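Local coordinates for protein CaaX farnesyltransferase alpha subunit Ram2 (Aspergillus fumigatus, PDB 4L9P) that probably serves as the alpha subunit of protein farnesyltransferase, pairing with the beta subunit Ram1 to transfer an isoprenoid to CAAX proteins, at residues Met69-Leu74 with Phe99-Asp104; Glu107-Leu112 with His127-Leu132; Ala192-Asn197 with Pro256-Pro261; Glu278-Ala283 with Glu308-Val313. The protein carries 1 engineered substitution. One frame throughout, in Å; residues are numbered along the deposited sequence.

Contact 1: residues Met69-Leu74 with Phe99-Asp104; sequences MSERAL and FALGKD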
# COMPACT_ATOMS: atom_id res chain seq x y z
N MET A 69 -11.26 19.80 28.18
CA MET A 69 -10.18 20.57 27.56
C MET A 69 -9.46 21.27 28.67
O MET A 69 -9.97 22.26 29.21
CB MET A 69 -10.74 21.60 26.57
CG MET A 69 -11.64 21.01 25.44
SD MET A 69 -10.71 20.14 24.18
CE MET A 69 -11.18 18.47 24.51
N SER A 70 -8.31 20.75 29.08
CA SER A 70 -7.65 21.27 30.27
C SER A 70 -6.16 21.05 30.19
O SER A 70 -5.66 20.20 29.43
CB SER A 70 -8.20 20.51 31.47
OG SER A 70 -7.71 19.17 31.49
N GLU A 71 -5.42 21.77 30.98
CA GLU A 71 -3.99 21.54 31.08
C GLU A 71 -3.64 20.14 31.61
O GLU A 71 -2.68 19.51 31.12
CB GLU A 71 -3.33 22.60 31.97
CG GLU A 71 -3.41 24.00 31.38
CD GLU A 71 -2.44 24.22 30.24
OE1 GLU A 71 -1.55 23.37 30.00
OE2 GLU A 71 -2.57 25.27 29.56
N ARG A 72 -4.36 19.63 32.61
CA ARG A 72 -4.07 18.29 33.09
C ARG A 72 -4.28 17.26 31.97
O ARG A 72 -3.49 16.33 31.84
CB ARG A 72 -4.85 17.91 34.38
CG ARG A 72 -6.34 17.76 34.20
CD ARG A 72 -7.02 17.30 35.54
NE ARG A 72 -8.43 17.15 35.28
CZ ARG A 72 -9.34 17.04 36.22
NH1 ARG A 72 -8.93 17.04 37.50
NH2 ARG A 72 -10.61 16.93 35.88
N ALA A 73 -5.35 17.42 31.20
CA ALA A 73 -5.61 16.49 30.10
C ALA A 73 -4.51 16.58 29.07
O ALA A 73 -4.09 15.54 28.51
CB ALA A 73 -6.98 16.80 29.47
N LEU A 74 -4.03 17.78 28.81
CA LEU A 74 -2.93 17.94 27.86
C LEU A 74 -1.67 17.18 28.33
O LEU A 74 -1.05 16.42 27.58
CB LEU A 74 -2.66 19.43 27.57
CG LEU A 74 -1.55 19.73 26.54
CD1 LEU A 74 -1.96 19.21 25.13
CD2 LEU A 74 -1.29 21.25 26.52
N PHE A 99 -5.90 23.43 20.45
CA PHE A 99 -6.68 24.49 19.85
C PHE A 99 -7.70 25.11 20.84
O PHE A 99 -7.82 26.35 20.93
CB PHE A 99 -7.32 23.99 18.58
CG PHE A 99 -6.36 23.91 17.45
CD1 PHE A 99 -5.92 25.07 16.79
CD2 PHE A 99 -5.86 22.69 17.03
CE1 PHE A 99 -4.99 25.00 15.72
CE2 PHE A 99 -4.97 22.62 15.96
CZ PHE A 99 -4.54 23.76 15.33
N ALA A 100 -8.39 24.26 21.62
CA ALA A 100 -9.40 24.78 22.56
C ALA A 100 -8.81 25.70 23.62
O ALA A 100 -9.45 26.69 24.05
CB ALA A 100 -10.10 23.64 23.19
N LEU A 101 -7.59 25.44 24.06
CA LEU A 101 -6.97 26.26 25.10
C LEU A 101 -6.12 27.40 24.54
O LEU A 101 -5.56 28.19 25.32
CB LEU A 101 -6.09 25.41 26.01
CG LEU A 101 -6.82 24.31 26.77
CD1 LEU A 101 -5.81 23.59 27.67
CD2 LEU A 101 -7.99 24.88 27.60
N GLY A 102 -6.04 27.52 23.22
CA GLY A 102 -5.21 28.55 22.63
C GLY A 102 -3.76 28.37 23.03
O GLY A 102 -3.06 29.36 23.30
N LYS A 103 -3.28 27.12 23.07
CA LYS A 103 -1.87 26.91 23.45
C LYS A 103 -0.92 27.47 22.38
O LYS A 103 -1.26 27.57 21.18
CB LYS A 103 -1.62 25.39 23.56
CG LYS A 103 -2.47 24.72 24.66
CD LYS A 103 -2.18 25.35 26.09
CE LYS A 103 -0.70 25.13 26.50
NZ LYS A 103 -0.35 25.82 27.81
N ASP A 104 0.30 27.75 22.80
CA ASP A 104 1.35 28.26 21.90
C ASP A 104 1.81 27.07 21.02
O ASP A 104 2.40 26.09 21.51
CB ASP A 104 2.52 28.74 22.79
CG ASP A 104 3.68 29.36 22.00
OD1 ASP A 104 4.04 28.86 20.92
OD2 ASP A 104 4.23 30.39 22.46
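Glu71 and Lys103 form a salt bridge at the surface, where two helices of a prenyltransferase alpha-subunit repeat, a TPR relative, come close at their ends. Lys103 NZ lies 2.9 Å from Glu71 OE2 and uses the syn lone pair of that oxygen. Glu71 OE1 is farther from the amine, so one carboxylate oxygen carries the bond. The two side chains approach from opposite directions. Bends at chi2 (-59°) and chi3 (-62°) curl the Lys103 chain and bring NZ up to the carboxylate. The aliphatic part of the lysine is also used: its CE is 3.9 Å from Leu74 CD2, and the two chains meet at a slant.

Next to the charged pair, Leu101 reaches the start of helix 71-83 with both methyls. Its CD1 sits 3.6 Å from Ser70 C, and its CD2 is 3.7 Å from Met69 O. The leucine therefore packs on backbone more than on side chains. Ser70 is the N-cap of that helix. Its OG accepts from Ala73 N at 3.0 Å and is also hydrogen-bonded to Glu68. On the other segment, just after helix 88-100, Gly102 with its positive phi forms a Schellman motif, and this turn leads the chain to Lys103. Tyr93 of helix 88-100 also touches Met69. Met69 SD rests 3.7 Å from Ala100 CB.

Contact 2: residues Glu107-Leu112 with His127-Leu132; sequences EEIEWL and HHRQVL. With EDO (1,2-ethanediol), chain I.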
# COMPACT_ATOMS: atom_id res chain seq x y z
N GLU A 107 5.62 26.30 20.66
CA GLU A 107 6.12 25.40 21.71
C GLU A 107 5.68 23.95 21.47
O GLU A 107 6.47 23.02 21.71
CB GLU A 107 5.67 25.88 23.10
CG GLU A 107 6.41 27.13 23.49
CD GLU A 107 5.96 27.69 24.81
OE1 GLU A 107 4.98 27.15 25.40
OE2 GLU A 107 6.61 28.69 25.26
N GLU A 108 4.48 23.75 20.94
CA GLU A 108 4.05 22.41 20.58
C GLU A 108 4.95 21.83 19.49
O GLU A 108 5.30 20.62 19.58
CB GLU A 108 2.57 22.38 20.15
CG GLU A 108 2.09 21.00 19.66
CD GLU A 108 1.93 19.90 20.73
OE1 GLU A 108 2.28 20.10 21.92
OE2 GLU A 108 1.46 18.77 20.37
N ILE A 109 5.29 22.61 18.47
CA ILE A 109 6.20 22.08 17.45
C ILE A 109 7.56 21.72 18.03
O ILE A 109 8.11 20.67 17.69
CB ILE A 109 6.33 23.06 16.26
CG1 ILE A 109 5.01 23.11 15.44
CG2 ILE A 109 7.53 22.71 15.39
CD1 ILE A 109 4.77 21.89 14.53
N GLU A 110 8.10 22.52 18.94
CA GLU A 110 9.39 22.14 19.49
C GLU A 110 9.28 20.83 20.30
O GLU A 110 10.19 19.98 20.24
CB GLU A 110 9.96 23.32 20.31
CG GLU A 110 10.21 24.54 19.42
CD GLU A 110 11.27 24.31 18.32
OE1 GLU A 110 12.42 23.96 18.69
OE2 GLU A 110 10.96 24.45 17.10
N TRP A 111 8.16 20.61 20.99
CA TRP A 111 7.94 19.31 21.66
C TRP A 111 7.79 18.17 20.61
O TRP A 111 8.42 17.09 20.75
CB TRP A 111 6.69 19.40 22.53
CG TRP A 111 6.27 18.09 23.09
CD1 TRP A 111 6.74 17.49 24.24
CD2 TRP A 111 5.27 17.21 22.56
NE1 TRP A 111 6.09 16.26 24.44
CE2 TRP A 111 5.18 16.09 23.43
CE3 TRP A 111 4.42 17.27 21.45
CZ2 TRP A 111 4.29 15.04 23.20
CZ3 TRP A 111 3.54 16.22 21.22
CH2 TRP A 111 3.50 15.11 22.09
N LEU A 112 7.00 18.42 19.57
CA LEU A 112 6.75 17.39 18.55
C LEU A 112 8.06 17.00 17.87
O LEU A 112 8.27 15.82 17.57
CB LEU A 112 5.76 17.98 17.53
CG LEU A 112 5.32 16.93 16.48
CD1 LEU A 112 4.61 15.71 17.09
CD2 LEU A 112 4.44 17.66 15.44
N HIS A 127 1.00 13.40 10.72
CA HIS A 127 -0.34 13.96 10.59
C HIS A 127 -0.54 15.11 11.60
O HIS A 127 -1.03 16.19 11.23
CB HIS A 127 -1.45 12.92 10.74
CG HIS A 127 -2.79 13.54 10.59
ND1 HIS A 127 -3.20 14.12 9.41
CD2 HIS A 127 -3.79 13.75 11.49
CE1 HIS A 127 -4.41 14.66 9.58
NE2 HIS A 127 -4.79 14.44 10.84
N HIS A 128 -0.10 14.93 12.85
CA HIS A 128 -0.28 15.96 13.88
C HIS A 128 0.47 17.20 13.44
O HIS A 128 -0.02 18.33 13.61
CB HIS A 128 0.29 15.43 15.20
CG HIS A 128 0.02 16.32 16.37
ND1 HIS A 128 -1.25 16.47 16.90
CD2 HIS A 128 0.87 17.01 17.16
CE1 HIS A 128 -1.17 17.27 17.97
NE2 HIS A 128 0.11 17.61 18.15
N ARG A 129 1.65 17.06 12.86
CA ARG A 129 2.42 18.23 12.41
C ARG A 129 1.61 19.02 11.37
O ARG A 129 1.57 20.26 11.40
CB ARG A 129 3.77 17.80 11.82
CG ARG A 129 4.73 19.00 11.70
CD ARG A 129 6.07 18.55 11.11
NE ARG A 129 7.11 19.56 11.38
CZ ARG A 129 7.84 19.60 12.49
NH1 ARG A 129 7.74 18.63 13.42
NH2 ARG A 129 8.68 20.65 12.68
N GLN A 130 0.98 18.31 10.44
CA GLN A 130 0.18 18.97 9.41
C GLN A 130 -1.07 19.67 10.01
O GLN A 130 -1.40 20.82 9.64
CB GLN A 130 -0.29 17.90 8.42
CG GLN A 130 -1.19 18.45 7.30
CD GLN A 130 -1.55 17.36 6.26
OE1 GLN A 130 -0.76 16.42 5.97
NE2 GLN A 130 -2.76 17.44 5.74
N VAL A 131 -1.68 19.03 11.00
CA VAL A 131 -2.83 19.64 11.71
C VAL A 131 -2.39 20.97 12.34
O VAL A 131 -3.10 21.97 12.20
CB VAL A 131 -3.38 18.64 12.79
CG1 VAL A 131 -4.41 19.32 13.71
CG2 VAL A 131 -4.01 17.45 12.04
N LEU A 132 -1.25 21.00 13.00
CA LEU A 132 -0.80 22.21 13.64
C LEU A 132 -0.37 23.26 12.65
O LEU A 132 -0.80 24.43 12.72
CB LEU A 132 0.39 21.92 14.53
CG LEU A 132 0.21 20.91 15.68
CD1 LEU A 132 1.61 20.61 16.30
CD2 LEU A 132 -0.77 21.42 16.68
C1 EDO I . -5.87 19.71 8.79
O1 EDO I . -6.71 18.59 8.54
C2 EDO I . -4.56 19.46 8.08
O2 EDO I . -4.78 19.09 6.72
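The segments 107-112 and 127-132, parts of helices 105-118 and 123-133, run nearly antiparallel (167°), their axes 11.0 Å apart at closest approach and Ile109 and Arg129 the nearest pair by CA. His128 and Glu108 make the polar link of this helical hairpin. His128 NE2 donates to Glu108 OE2 at 2.8 Å, with an N-H...O angle of 160°. The acceptor lies near the plane of the imidazole, at its edge. The carboxylate is turned 75° from the ring and offers the anti lone pair of OE2. Its other oxygen, OE1, forms a salt bridge with Arg94. The buried carboxylate thus has a partner on each oxygen, which probably helps to keep it ionised.

Leu132 packs beside this pair. Its CD1 comes within 3.4 Å of Glu108 CG and 3.8 Å of Ile109 CD1, while its CG lies over one face of the His128 ring of its own helix, toward the rim. Leu112 sends its two methyls to different neighbours: CD1 is 4.0 Å from His128 CD2, and CD2 is 3.7 Å from Arg129 CB. Arg129 is extended from CG to NE and crosses Ile109 at about a right angle. Ile109 CD1 lies over one face of the guanidinium, and Ile109 CG2 is 3.6 Å from Arg129 NH2. NE of the same arginine forms a salt bridge with Glu146, and NH1 bonds Asn113.

The pair belongs to one prenyltransferase alpha-subunit repeat. Helix 88-100 packs on one flank through Trp91, Ala95 and Leu98. Helix 161-174 meets helix 123-133 through Tyr166 and Trp169.

Contact 3: residues Ala192-Asn197 with Pro256-Pro261; sequences ADVRNN and PENRSP. With EDO (1,2-ethanediol), chain H.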
# COMPACT_ATOMS: atom_id res chain seq x y z
N ALA A 192 23.96 13.02 -2.33
CA ALA A 192 24.33 11.96 -1.39
C ALA A 192 23.94 10.60 -1.96
O ALA A 192 24.69 9.63 -1.76
CB ALA A 192 23.60 12.20 -0.05
N ASP A 193 22.78 10.50 -2.61
CA ASP A 193 22.35 9.19 -3.16
C ASP A 193 21.48 9.48 -4.38
O ASP A 193 20.28 9.76 -4.25
CB ASP A 193 21.60 8.34 -2.13
CG ASP A 193 21.31 6.95 -2.62
OD1 ASP A 193 21.51 6.70 -3.83
OD2 ASP A 193 20.89 6.13 -1.77
N VAL A 194 22.07 9.43 -5.57
CA VAL A 194 21.35 9.74 -6.81
C VAL A 194 20.20 8.74 -7.06
O VAL A 194 19.31 9.02 -7.89
CB VAL A 194 22.35 9.80 -8.00
CG1 VAL A 194 22.97 8.39 -8.31
CG2 VAL A 194 21.70 10.44 -9.23
N ARG A 195 20.20 7.64 -6.32
CA ARG A 195 19.12 6.64 -6.45
C ARG A 195 17.95 6.86 -5.51
O ARG A 195 17.08 6.00 -5.36
CB ARG A 195 19.68 5.22 -6.25
CG ARG A 195 20.69 4.93 -7.37
CD ARG A 195 21.68 3.97 -6.89
NE ARG A 195 22.64 3.53 -7.94
CZ ARG A 195 23.95 3.56 -7.76
NH1 ARG A 195 24.48 4.05 -6.65
NH2 ARG A 195 24.74 3.05 -8.71
N ASN A 196 17.93 8.04 -4.84
CA ASN A 196 16.82 8.32 -3.91
C ASN A 196 15.56 8.72 -4.65
O ASN A 196 15.38 9.86 -5.02
CB ASN A 196 17.22 9.39 -2.89
CG ASN A 196 16.16 9.62 -1.86
OD1 ASN A 196 15.01 9.23 -2.05
ND2 ASN A 196 16.52 10.28 -0.78
N ASN A 197 14.71 7.71 -4.90
CA ASN A 197 13.52 7.97 -5.68
C ASN A 197 12.58 8.92 -5.00
O ASN A 197 11.82 9.61 -5.71
CB ASN A 197 12.76 6.64 -5.96
CG ASN A 197 11.76 6.81 -7.06
OD1 ASN A 197 12.15 7.00 -8.24
ND2 ASN A 197 10.45 6.73 -6.72
N PRO A 256 24.16 4.70 -14.76
CA PRO A 256 23.14 4.52 -15.80
C PRO A 256 22.09 3.45 -15.49
O PRO A 256 21.04 3.51 -16.11
CB PRO A 256 23.98 4.06 -17.03
CG PRO A 256 25.27 4.73 -16.81
CD PRO A 256 25.53 4.54 -15.31
N GLU A 257 22.36 2.51 -14.58
CA GLU A 257 21.33 1.51 -14.27
C GLU A 257 20.31 2.02 -13.22
O GLU A 257 19.40 1.29 -12.86
CB GLU A 257 22.01 0.21 -13.81
CG GLU A 257 21.12 -1.04 -13.70
CD GLU A 257 20.34 -1.38 -14.95
OE1 GLU A 257 20.66 -0.83 -16.01
OE2 GLU A 257 19.42 -2.24 -14.89
N ASN A 258 20.43 3.27 -12.78
CA ASN A 258 19.50 3.82 -11.78
C ASN A 258 18.17 4.17 -12.45
O ASN A 258 18.11 5.09 -13.27
CB ASN A 258 20.17 5.07 -11.27
CG ASN A 258 19.32 5.92 -10.35
OD1 ASN A 258 18.29 5.50 -9.82
ND2 ASN A 258 19.81 7.16 -10.13
N ARG A 259 17.09 3.48 -12.10
CA ARG A 259 15.81 3.70 -12.77
C ARG A 259 15.27 5.12 -12.59
O ARG A 259 14.63 5.65 -13.47
CB ARG A 259 14.78 2.69 -12.24
CG ARG A 259 13.37 2.87 -12.78
CD ARG A 259 12.51 1.76 -12.21
NE ARG A 259 13.09 0.43 -12.51
CZ ARG A 259 12.98 -0.24 -13.65
NH1 ARG A 259 12.23 0.25 -14.67
NH2 ARG A 259 13.56 -1.44 -13.75
N SER A 260 15.50 5.70 -11.41
CA SER A 260 14.76 6.93 -11.04
C SER A 260 14.84 8.09 -12.05
O SER A 260 13.81 8.62 -12.40
CB SER A 260 15.17 7.42 -9.63
OG SER A 260 14.80 6.44 -8.65
N PRO A 261 16.06 8.47 -12.51
CA PRO A 261 16.11 9.59 -13.47
C PRO A 261 15.52 9.22 -14.83
O PRO A 261 15.04 10.11 -15.50
CB PRO A 261 17.62 9.88 -13.63
CG PRO A 261 18.32 8.57 -13.22
CD PRO A 261 17.42 8.10 -12.04
C1 EDO H . 17.58 -5.17 -13.79
O1 EDO H . 17.88 -6.42 -14.42
C2 EDO H . 18.78 -4.83 -12.90
O2 EDO H . 19.98 -4.58 -13.66
O HOH W 1 11.57 8.57 -10.48
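Asn258 and Ser260 supply the two direct hydrogen bonds to the loop 192-197. Asn258 ND2 donates to Val194 O at 3.0 Å, from above the carbonyl plane and off its lone pairs. The same carbonyl oxygen also accepts from Trp200 NE1. Asn258 OD1 accepts from Ser260 N at 3.2 Å, the capping bond at the start of helix 259-272. Asn361 of the beta subunit is a further, stronger polar partner of Asn258.

Ser260 OG donates to Asn197 OD1 at 2.7 Å, in the carbonyl plane and on a lone pair. A water donates to that OD1 too, at 2.8 Å, and to Ser260 O, so it bridges the two segments. Asn197 ND2 is taken up by Glu309 of the beta subunit. With CG anti to N (chi1 -165°), Asn197 brings its amide to the serine.

Between these bonds, Arg195 CG packs 3.4 Å from Asn258 CG. Arg195 NH2 forms a salt bridge with Asp84 and a hydrogen bond with Leu86 O, both of the beta subunit. Asp193 OD1 accepts from Arg195 N at 3.0 Å. Asp193 OD1 and OD2 are hydrogen-bonded to Thr88 and Thr90 of the beta subunit.

The loop combines an Asx turn and a type I turn at Asp193 with an N-cap at Asn196. Two capped helix starts thus meet at the subunit interface, as expected of a helical-repeat alpha subunit wrapped around its beta partner.

Contact 4: residues Glu278-Ala283 with Glu308-Val313; sequences EWKDFA and EWLADV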
# COMPACT_ATOMS: atom_id res chain seq x y z
N GLU A 278 13.14 12.10 -28.60
CA GLU A 278 14.11 13.13 -28.26
C GLU A 278 15.37 12.57 -27.63
O GLU A 278 16.40 13.23 -27.67
CB GLU A 278 13.55 14.14 -27.26
CG GLU A 278 12.57 15.05 -27.86
CD GLU A 278 12.51 16.42 -27.21
OE1 GLU A 278 13.22 16.74 -26.17
OE2 GLU A 278 11.70 17.18 -27.75
N TRP A 279 15.26 11.41 -26.98
CA TRP A 279 16.42 10.80 -26.35
C TRP A 279 16.94 9.55 -27.07
O TRP A 279 17.65 8.75 -26.48
CB TRP A 279 16.10 10.41 -24.90
CG TRP A 279 16.21 11.56 -23.95
CD1 TRP A 279 16.21 12.93 -24.21
CD2 TRP A 279 16.41 11.41 -22.56
NE1 TRP A 279 16.38 13.62 -23.01
CE2 TRP A 279 16.51 12.71 -21.99
CE3 TRP A 279 16.54 10.30 -21.73
CZ2 TRP A 279 16.70 12.92 -20.61
CZ3 TRP A 279 16.73 10.47 -20.39
CH2 TRP A 279 16.85 11.78 -19.83
N LYS A 280 16.63 9.40 -28.35
CA LYS A 280 17.01 8.19 -29.05
C LYS A 280 18.52 8.01 -29.05
O LYS A 280 19.02 6.96 -28.74
CB LYS A 280 16.43 8.19 -30.46
CG LYS A 280 16.64 6.88 -31.23
CD LYS A 280 16.06 7.01 -32.63
CE LYS A 280 16.47 5.82 -33.46
NZ LYS A 280 16.13 6.03 -34.89
N ASP A 281 19.25 9.07 -29.37
CA ASP A 281 20.69 8.94 -29.48
C ASP A 281 21.30 8.77 -28.10
O ASP A 281 22.25 8.01 -27.93
CB ASP A 281 21.25 10.18 -30.13
CG ASP A 281 20.97 10.23 -31.60
OD1 ASP A 281 20.73 9.17 -32.22
OD2 ASP A 281 21.03 11.36 -32.15
N PHE A 282 20.78 9.50 -27.10
CA PHE A 282 21.28 9.34 -25.75
C PHE A 282 21.09 7.87 -25.31
O PHE A 282 22.01 7.27 -24.76
CB PHE A 282 20.51 10.26 -24.80
CG PHE A 282 20.94 10.18 -23.36
CD1 PHE A 282 22.17 10.68 -22.99
CD2 PHE A 282 20.09 9.64 -22.38
CE1 PHE A 282 22.59 10.65 -21.69
CE2 PHE A 282 20.51 9.59 -21.05
CZ PHE A 282 21.77 10.12 -20.71
N ALA A 283 19.91 7.29 -25.53
CA ALA A 283 19.65 5.91 -25.13
C ALA A 283 20.59 4.97 -25.88
O ALA A 283 21.16 4.08 -25.28
CB ALA A 283 18.18 5.52 -25.40
N GLU A 308 14.94 -0.42 -22.73
CA GLU A 308 13.48 -0.27 -22.71
C GLU A 308 13.06 1.03 -23.40
O GLU A 308 12.03 1.08 -24.10
CB GLU A 308 13.03 -0.23 -21.28
CG GLU A 308 11.50 -0.17 -21.17
CD GLU A 308 11.12 -0.07 -19.72
OE1 GLU A 308 12.03 0.28 -18.90
OE2 GLU A 308 9.94 -0.32 -19.37
N TRP A 309 13.87 2.07 -23.23
CA TRP A 309 13.59 3.34 -23.90
C TRP A 309 13.58 3.15 -25.42
O TRP A 309 12.66 3.61 -26.12
CB TRP A 309 14.66 4.36 -23.52
CG TRP A 309 14.30 5.76 -23.85
CD1 TRP A 309 14.27 6.34 -25.09
CD2 TRP A 309 13.91 6.77 -22.92
NE1 TRP A 309 13.90 7.66 -24.98
CE2 TRP A 309 13.65 7.94 -23.65
CE3 TRP A 309 13.75 6.78 -21.52
CZ2 TRP A 309 13.25 9.13 -23.03
CZ3 TRP A 309 13.36 7.97 -20.89
CH2 TRP A 309 13.12 9.12 -21.65
N LEU A 310 14.62 2.46 -25.91
CA LEU A 310 14.69 2.17 -27.36
C LEU A 310 13.50 1.32 -27.84
O LEU A 310 12.98 1.55 -28.93
CB LEU A 310 16.03 1.52 -27.72
CG LEU A 310 17.18 2.51 -27.56
CD1 LEU A 310 18.55 1.84 -27.64
CD2 LEU A 310 17.09 3.75 -28.49
N ALA A 311 13.07 0.34 -27.05
CA ALA A 311 11.96 -0.49 -27.47
C ALA A 311 10.76 0.41 -27.69
O ALA A 311 10.02 0.23 -28.65
CB ALA A 311 11.66 -1.51 -26.42
N ASP A 312 10.53 1.34 -26.76
CA ASP A 312 9.38 2.23 -26.89
C ASP A 312 9.50 3.20 -28.06
O ASP A 312 8.50 3.45 -28.77
CB ASP A 312 9.10 3.01 -25.60
CG ASP A 312 8.60 2.11 -24.49
OD1 ASP A 312 8.06 1.01 -24.75
OD2 ASP A 312 8.71 2.52 -23.32
N VAL A 313 10.70 3.78 -28.26
CA VAL A 313 10.91 4.66 -29.42
C VAL A 313 10.59 3.93 -30.73
O VAL A 313 9.88 4.46 -31.60
CB VAL A 313 12.36 5.19 -29.44
CG1 VAL A 313 12.70 5.78 -30.81
CG2 VAL A 313 12.55 6.24 -28.32
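Trp279 and Trp309 form an offset stack. Their six-membered rings are 4.9 Å apart between centroids, with planes inclined at 21°. Trp279 CE3 lies over one face of the Trp309 indole, displaced toward its rim, and is 3.6 Å from Trp309 CH2. The overlap is therefore partial. Trp279 CB also packs against the same indole, 3.5 Å from Trp309 NE1.

Ala283, one helical turn on from Trp279, presents its methyl to the second helix. Its CB is 4.0 Å from Trp309 CD1 and 3.7 Å from Leu310 CD2. That leucine methyl is also 3.8 Å from Lys280 O. At the margin, the aliphatic part of Lys280 crosses Val313 at about a right angle, with Lys280 CD 4.0 Å from Val313 CG1. The lysine is extended, and its amine ends beyond the contact.

Several neighbours probably help to position the two tryptophans. Trp309 CG is anti to the backbone N (chi1 -165°), which turns the indole toward segment 278-283. Its NE1 donates to the carbonyl of Leu276. Phe282 CD2 lies over one face of Trp279. Farther out, Ala265 of helix 259-272 and Ile252 of helix 238-254 touch Trp279, while Leu269 and Arg266 touch Trp309. Met330 of helix 323-338 packs on Leu310.

The contact is a small hydrophobic core that joins the short helix 280-284 to helix 304-317. Cohesion between the segments comes from dispersion and shape fit, and the Trp309 indole N-H is satisfied by the carbonyl of Leu276.

Overall arrangement
From the N terminus, contact 1 closes the short connection through helices 71-83 and 88-100. Contact 2 follows at once, joining helices 105-118 and 123-133. The two touch where Phe99 packs on the backbone of Val131. Contact 3 spans a longer loop, from the turn before helix 197-208 to the start of helix 259-272. Contact 4 then joins helix 280-284 to helix 304-317 and touches contact 3 through Arg259 and Glu308. All four are in series; none nests or crosses. Contacts 1 and 2 lie across the chain's centre from contacts 3 and 4. The centres of contacts 1 and 4 are about 59 Å apart, toward opposite ends of an elongated chain; contact 3 makes the longest-range tie.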